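Local coordinates for protein (2Z,6E)-hedycaryol synthase (Kitasatospora setae, PDB 4MC3) that catalyses the magnesium-dependent 1,11-cyclisation of (2E,6E)-farnesyl diphosphate, with water, to (2Z,6E)-hedycaryol and diphosphate, at residues T154-L159 with L172-Y177; L72-L77 with M181-D186. All coordinates share one frame; numbering follows the deposited sequence.

Contact 1 (T154-L159 with L172-Y177)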
loop_
_atom_site.group_PDB
_atom_site.type_symbol
_atom_site.label_atom_id
_atom_site.label_comp_id
_atom_site.label_asym_id
_atom_site.label_seq_id
_atom_site.Cartn_x
_atom_site.Cartn_y
_atom_site.Cartn_z
ATOM N N THR A 154 -13.826 -3.436 -7.590
ATOM C CA THR A 154 -15.240 -3.722 -7.730
ATOM C C THR A 154 -16.090 -2.665 -7.019
ATOM O O THR A 154 -17.049 -2.194 -7.584
ATOM C CB THR A 154 -15.538 -5.082 -7.104
ATOM O OG1 THR A 154 -14.820 -6.091 -7.838
ATOM C CG2 THR A 154 -16.982 -5.341 -7.056
ATOM N N THR A 155 -15.732 -2.262 -5.794
ATOM C CA THR A 155 -16.467 -1.192 -5.090
ATOM C C THR A 155 -16.606 0.094 -5.896
ATOM O O THR A 155 -17.722 0.670 -6.027
ATOM C CB THR A 155 -15.814 -0.888 -3.755
ATOM O OG1 THR A 155 -15.840 -2.090 -2.986
ATOM C CG2 THR A 155 -16.599 0.227 -3.006
ATOM N N GLU A 156 -15.496 0.567 -6.446
ATOM C CA GLU A 156 -15.541 1.823 -7.147
ATOM C C GLU A 156 -16.383 1.719 -8.416
ATOM O O GLU A 156 -17.124 2.650 -8.728
ATOM C CB GLU A 156 -14.107 2.337 -7.356
ATOM C CG GLU A 156 -13.482 2.615 -5.970
ATOM C CD GLU A 156 -12.249 3.496 -5.958
ATOM O OE1 GLU A 156 -11.568 3.521 -7.018
ATOM O OE2 GLU A 156 -11.967 4.148 -4.870
ATOM N N ALA A 157 -16.357 0.571 -9.107
ATOM C CA ALA A 157 -17.159 0.416 -10.319
ATOM C C ALA A 157 -18.659 0.440 -9.946
ATOM O O ALA A 157 -19.470 0.993 -10.680
ATOM C CB ALA A 157 -16.780 -0.858 -11.055
ATOM N N GLY A 158 -19.003 -0.130 -8.797
ATOM C CA GLY A 158 -20.402 -0.159 -8.293
ATOM C C GLY A 158 -20.911 1.233 -7.996
ATOM O O GLY A 158 -22.016 1.603 -8.384
ATOM N N LEU A 159 -20.091 2.002 -7.296
ATOM C CA LEU A 159 -20.361 3.406 -7.014
ATOM C C LEU A 159 -20.534 4.265 -8.252
ATOM O O LEU A 159 -21.370 5.189 -8.252
ATOM C CB LEU A 159 -19.261 3.987 -6.109
ATOM C CG LEU A 159 -19.368 3.451 -4.668
ATOM C CD1 LEU A 159 -18.169 3.851 -3.846
ATOM C CD2 LEU A 159 -20.649 3.861 -3.934
ATOM N N LEU A 172 -12.584 7.360 2.224
ATOM C CA LEU A 172 -11.328 7.140 2.953
ATOM C C LEU A 172 -11.223 5.704 3.498
ATOM O O LEU A 172 -10.147 5.117 3.572
ATOM C CB LEU A 172 -11.124 8.152 4.100
ATOM C CG LEU A 172 -11.079 9.626 3.723
ATOM C CD1 LEU A 172 -10.907 10.513 4.972
ATOM C CD2 LEU A 172 -9.949 9.865 2.760
ATOM N N ASP A 173 -12.349 5.135 3.870
ATOM C CA ASP A 173 -12.379 3.783 4.413
ATOM C C ASP A 173 -11.870 2.808 3.357
ATOM O O ASP A 173 -11.170 1.842 3.724
ATOM C CB ASP A 173 -13.789 3.385 4.796
ATOM C CG ASP A 173 -14.256 3.981 6.117
ATOM O OD1 ASP A 173 -13.430 4.492 6.902
ATOM O OD2 ASP A 173 -15.462 3.805 6.437
ATOM N N ARG A 174 -12.210 3.007 2.103
ATOM C CA ARG A 174 -11.723 2.157 0.992
ATOM C C ARG A 174 -10.344 2.571 0.462
ATOM O O ARG A 174 -9.496 1.692 0.100
ATOM C CB ARG A 174 -12.730 1.989 -0.110
ATOM C CG ARG A 174 -12.912 3.142 -0.996
ATOM C CD ARG A 174 -13.865 2.721 -2.138
ATOM N NE ARG A 174 -14.192 3.911 -2.869
ATOM C CZ ARG A 174 -15.184 4.751 -2.524
ATOM N NH1 ARG A 174 -15.384 5.838 -3.235
ATOM N NH2 ARG A 174 -15.969 4.502 -1.478
ATOM N N ARG A 175 -10.053 3.873 0.502
ATOM C CA ARG A 175 -8.806 4.400 0.001
ATOM C C ARG A 175 -7.604 3.890 0.809
ATOM O O ARG A 175 -6.504 3.716 0.262
ATOM C CB ARG A 175 -8.822 5.936 -0.015
ATOM C CG ARG A 175 -7.661 6.554 -0.698
ATOM C CD ARG A 175 -7.562 6.201 -2.146
ATOM N NE ARG A 175 -6.553 7.005 -2.806
ATOM C CZ ARG A 175 -5.503 6.523 -3.457
ATOM N NH1 ARG A 175 -5.306 5.200 -3.601
ATOM N NH2 ARG A 175 -4.649 7.369 -3.948
ATOM N N MET A 176 -7.772 3.686 2.114
ATOM C CA MET A 176 -6.667 3.152 2.928
ATOM C C MET A 176 -6.248 1.775 2.415
ATOM O O MET A 176 -5.100 1.412 2.592
ATOM C CB MET A 176 -6.912 3.126 4.415
ATOM C CG MET A 176 -7.929 2.204 4.902
ATOM S SD MET A 176 -7.735 1.845 6.715
ATOM C CE MET A 176 -6.301 0.817 6.963
ATOM N N TYR A 177 -7.168 1.028 1.827
ATOM C CA TYR A 177 -6.805 -0.288 1.180
ATOM C C TYR A 177 -6.406 -0.148 -0.294
ATOM O O TYR A 177 -5.502 -0.866 -0.752
ATOM C CB TYR A 177 -7.930 -1.274 1.370
ATOM C CG TYR A 177 -8.154 -1.560 2.824
ATOM C CD1 TYR A 177 -7.226 -2.260 3.592
ATOM C CD2 TYR A 177 -9.300 -1.094 3.471
ATOM C CE1 TYR A 177 -7.440 -2.481 4.945
ATOM C CE2 TYR A 177 -9.500 -1.310 4.814
ATOM C CZ TYR A 177 -8.560 -1.988 5.546
ATOM O OH TYR A 177 -8.755 -2.239 6.892
#
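The guanidinium of R174 meets L159 over one face and E156 at its edge. CD1 of L159 sits 3.1 Å above the guanidinium plane, displaced toward the rim and 3.4 Å from R174 CZ. At the edge, R174 NE donates to OE2 of E156 across 3.0 Å with an N-H...O angle of 156°. This salt bridge uses the anti lone pair of OE2, and although that oxygen lies in the guanidinium plane, the carboxylate is turned 81° from it, so one N-H grips one oxygen rather than two pairing side by side. OE1 bonds instead to the hydroxyl of Y234, which leaves E156 held through both oxygens. The R174 chain runs extended from CG to NE, carrying its CD past T155 CG2 at 3.8 Å. With an alanine in place of R174, E156 OE2 would probably lose its charged mate and L159 CD1 the flat surface beneath it. The axes of the two short segments come no nearer than 11.7 Å, so these long side chains bridge the gap. H236 also packs on R174, E156 and L159. The segments run roughly antiparallel, 145° apart, within the class I terpene synthase α-fold, where R174 directly precedes R175, which probably binds substrate.

Contact 2 (L72-L77 with M181-D186)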
loop_
_atom_site.group_PDB
_atom_site.type_symbol
_atom_site.label_atom_id
_atom_site.label_comp_id
_atom_site.label_asym_id
_atom_site.label_seq_id
_atom_site.Cartn_x
_atom_site.Cartn_y
_atom_site.Cartn_z
ATOM N N LEU A 72 9.261 -6.475 -4.678
ATOM C CA LEU A 72 9.206 -5.932 -6.044
ATOM C C LEU A 72 8.367 -6.854 -6.974
ATOM O O LEU A 72 7.705 -6.364 -7.887
ATOM C CB LEU A 72 10.588 -5.749 -6.630
ATOM C CG LEU A 72 11.508 -4.697 -6.050
ATOM C CD1 LEU A 72 12.694 -4.455 -6.972
ATOM C CD2 LEU A 72 10.747 -3.446 -5.733
ATOM N N LYS A 73 8.416 -8.186 -6.756
ATOM C CA LYS A 73 7.563 -9.088 -7.521
ATOM C C LYS A 73 6.070 -8.758 -7.291
ATOM O O LYS A 73 5.290 -8.690 -8.234
ATOM C CB LYS A 73 7.857 -10.572 -7.163
ATOM C CG LYS A 73 9.269 -11.004 -7.587
ATOM C CD LYS A 73 9.543 -12.434 -7.199
ATOM C CE LYS A 73 10.952 -12.823 -7.566
ATOM N NZ LYS A 73 11.292 -14.189 -7.015
ATOM N N TRP A 74 5.704 -8.528 -6.025
ATOM C CA TRP A 74 4.319 -8.115 -5.732
ATOM C C TRP A 74 3.940 -6.798 -6.396
ATOM O O TRP A 74 2.822 -6.655 -6.911
ATOM C CB TRP A 74 4.085 -8.116 -4.208
ATOM C CG TRP A 74 3.900 -9.446 -3.640
ATOM C CD1 TRP A 74 4.844 -10.228 -3.106
ATOM C CD2 TRP A 74 2.690 -10.203 -3.612
ATOM N NE1 TRP A 74 4.312 -11.443 -2.709
ATOM C CE2 TRP A 74 2.973 -11.433 -2.999
ATOM C CE3 TRP A 74 1.375 -9.933 -3.988
ATOM C CZ2 TRP A 74 1.999 -12.448 -2.854
ATOM C CZ3 TRP A 74 0.420 -10.895 -3.836
ATOM C CH2 TRP A 74 0.714 -12.142 -3.278
ATOM N N ILE A 75 4.831 -5.815 -6.345
ATOM C CA ILE A 75 4.533 -4.524 -7.001
ATOM C C ILE A 75 4.411 -4.669 -8.522
ATOM O O ILE A 75 3.490 -4.132 -9.124
ATOM C CB ILE A 75 5.559 -3.462 -6.601
ATOM C CG1 ILE A 75 5.438 -3.131 -5.092
ATOM C CG2 ILE A 75 5.380 -2.238 -7.462
ATOM C CD1 ILE A 75 6.495 -2.136 -4.608
ATOM N N ALA A 76 5.307 -5.431 -9.131
ATOM C CA ALA A 76 5.216 -5.642 -10.579
ATOM C C ALA A 76 3.935 -6.356 -10.956
ATOM O O ALA A 76 3.281 -5.993 -11.937
ATOM C CB ALA A 76 6.409 -6.441 -11.053
ATOM N N LEU A 77 3.581 -7.386 -10.199
ATOM C CA LEU A 77 2.333 -8.089 -10.450
ATOM C C LEU A 77 1.129 -7.167 -10.335
ATOM O O LEU A 77 0.212 -7.247 -11.156
ATOM C CB LEU A 77 2.226 -9.290 -9.559
ATOM C CG LEU A 77 0.966 -10.115 -9.689
ATOM C CD1 LEU A 77 0.820 -10.815 -11.019
ATOM C CD2 LEU A 77 0.952 -11.110 -8.531
ATOM N N MET A 181 -0.925 0.244 0.757
ATOM C CA MET A 181 -0.056 0.326 1.925
ATOM C C MET A 181 -0.181 -0.871 2.867
ATOM O O MET A 181 0.818 -1.509 3.194
ATOM C CB MET A 181 -0.322 1.623 2.695
ATOM C CG MET A 181 0.556 2.788 2.268
ATOM S SD MET A 181 2.216 2.270 1.790
ATOM C CE MET A 181 2.210 2.685 0.047
ATOM N N PRO A 182 -1.399 -1.170 3.311
ATOM C CA PRO A 182 -1.583 -2.230 4.327
ATOM C C PRO A 182 -0.873 -3.558 3.955
ATOM O O PRO A 182 -0.138 -4.111 4.793
ATOM C CB PRO A 182 -3.082 -2.351 4.436
ATOM C CG PRO A 182 -3.530 -0.936 4.224
ATOM C CD PRO A 182 -2.694 -0.507 3.042
ATOM N N TRP A 183 -1.071 -4.068 2.752
ATOM C CA TRP A 183 -0.377 -5.301 2.369
ATOM C C TRP A 183 1.089 -5.108 2.084
ATOM O O TRP A 183 1.934 -5.979 2.353
ATOM C CB TRP A 183 -1.078 -6.056 1.232
ATOM C CG TRP A 183 -1.154 -5.405 -0.073
ATOM C CD1 TRP A 183 -2.211 -4.735 -0.561
ATOM C CD2 TRP A 183 -0.157 -5.390 -1.082
ATOM N NE1 TRP A 183 -1.935 -4.277 -1.824
ATOM C CE2 TRP A 183 -0.658 -4.652 -2.159
ATOM C CE3 TRP A 183 1.164 -5.913 -1.168
ATOM C CZ2 TRP A 183 0.079 -4.454 -3.336
ATOM C CZ3 TRP A 183 1.876 -5.693 -2.363
ATOM C CH2 TRP A 183 1.343 -4.968 -3.397
ATOM N N LEU A 184 1.460 -3.913 1.578
ATOM C CA LEU A 184 2.866 -3.608 1.406
ATOM C C LEU A 184 3.626 -3.684 2.687
ATOM O O LEU A 184 4.721 -4.253 2.823
ATOM C CB LEU A 184 3.073 -2.239 0.695
ATOM C CG LEU A 184 2.613 -2.248 -0.741
ATOM C CD1 LEU A 184 2.434 -0.818 -1.262
ATOM C CD2 LEU A 184 3.657 -2.916 -1.643
ATOM N N TRP A 185 3.095 -3.043 3.721
ATOM C CA TRP A 185 3.701 -3.024 5.063
ATOM C C TRP A 185 3.686 -4.423 5.683
ATOM O O TRP A 185 4.663 -4.774 6.350
ATOM C CB TRP A 185 3.067 -2.041 5.999
ATOM C CG TRP A 185 3.404 -0.579 5.593
ATOM C CD1 TRP A 185 4.544 -0.124 5.028
ATOM C CD2 TRP A 185 2.528 0.569 5.712
ATOM N NE1 TRP A 185 4.463 1.247 4.825
ATOM C CE2 TRP A 185 3.213 1.680 5.199
ATOM C CE3 TRP A 185 1.229 0.732 6.167
ATOM C CZ2 TRP A 185 2.635 2.982 5.164
ATOM C CZ3 TRP A 185 0.659 2.028 6.173
ATOM C CH2 TRP A 185 1.366 3.111 5.659
ATOM N N ASP A 186 2.647 -5.235 5.439
ATOM C CA ASP A 186 2.729 -6.619 5.863
ATOM C C ASP A 186 4.030 -7.287 5.381
ATOM O O ASP A 186 4.661 -8.082 6.092
ATOM C CB ASP A 186 1.532 -7.438 5.361
ATOM C CG ASP A 186 0.204 -7.052 6.004
ATOM O OD1 ASP A 186 0.163 -6.555 7.133
ATOM O OD2 ASP A 186 -0.821 -7.269 5.289
#
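W183 reaches across to the helix of W74 and gives up 55 Å² to the contact, against 35 Å² for W74 and 30 Å² for I75. Its six-membered ring leads: CZ3 comes within 3.8 Å of W74 CB, and CH2 lies 4.2 Å from W74 O. The indole of W183 therefore rests against the root of W74 and its backbone rather than on the other indole. A first torsion of 65° puts W183 CG between its own backbone N and carbonyl carbon, and the ring leaves the helix toward segment 72-77. L184 CG lies 3.8 Å above one face of this ring, toward the rim. The second point of contact is aliphatic: CD2 of L184 meets I75 CG1 at 3.9 Å, the two side chains crossing at about a right angle. Everything that touches is buried, and the interaction is apolar packing. The indole N-H of W74 is satisfied by T130 OG1. Both tryptophans make edge-to-face contacts with F146; W183 makes another with F149, which stabilises the cation at C-11 of the substrate. I75 also touches the bound nerolidol, as does M181. Read from this geometry, W183 belongs to a second shell behind F149, while I75 lines the ligand directly, in the hydrophobic cyclisation pocket of a class I terpene synthase.

The centres of contacts 1 and 2 lie about 18 Å apart. In chain order the segments run 72-77, 154-159, 172-177, 181-186, so contact 1 is nested inside the loop that contact 2 closes. The two share no helix, yet helices 168-178 and 181-188 are successive, and the segments meet where M176 O approaches P182 CD at 3.1 Å. That junction is consistent with the helix break known in class I terpene cyclases, with S178, V179 and M181 all part of the nerolidol pocket. The two contacts thus join the helices before and after this junction to different helices of the α-fold: contact 1 to helix 136-160, contact 2 to helix 65-84, which carries the start of the DDXXXE motif.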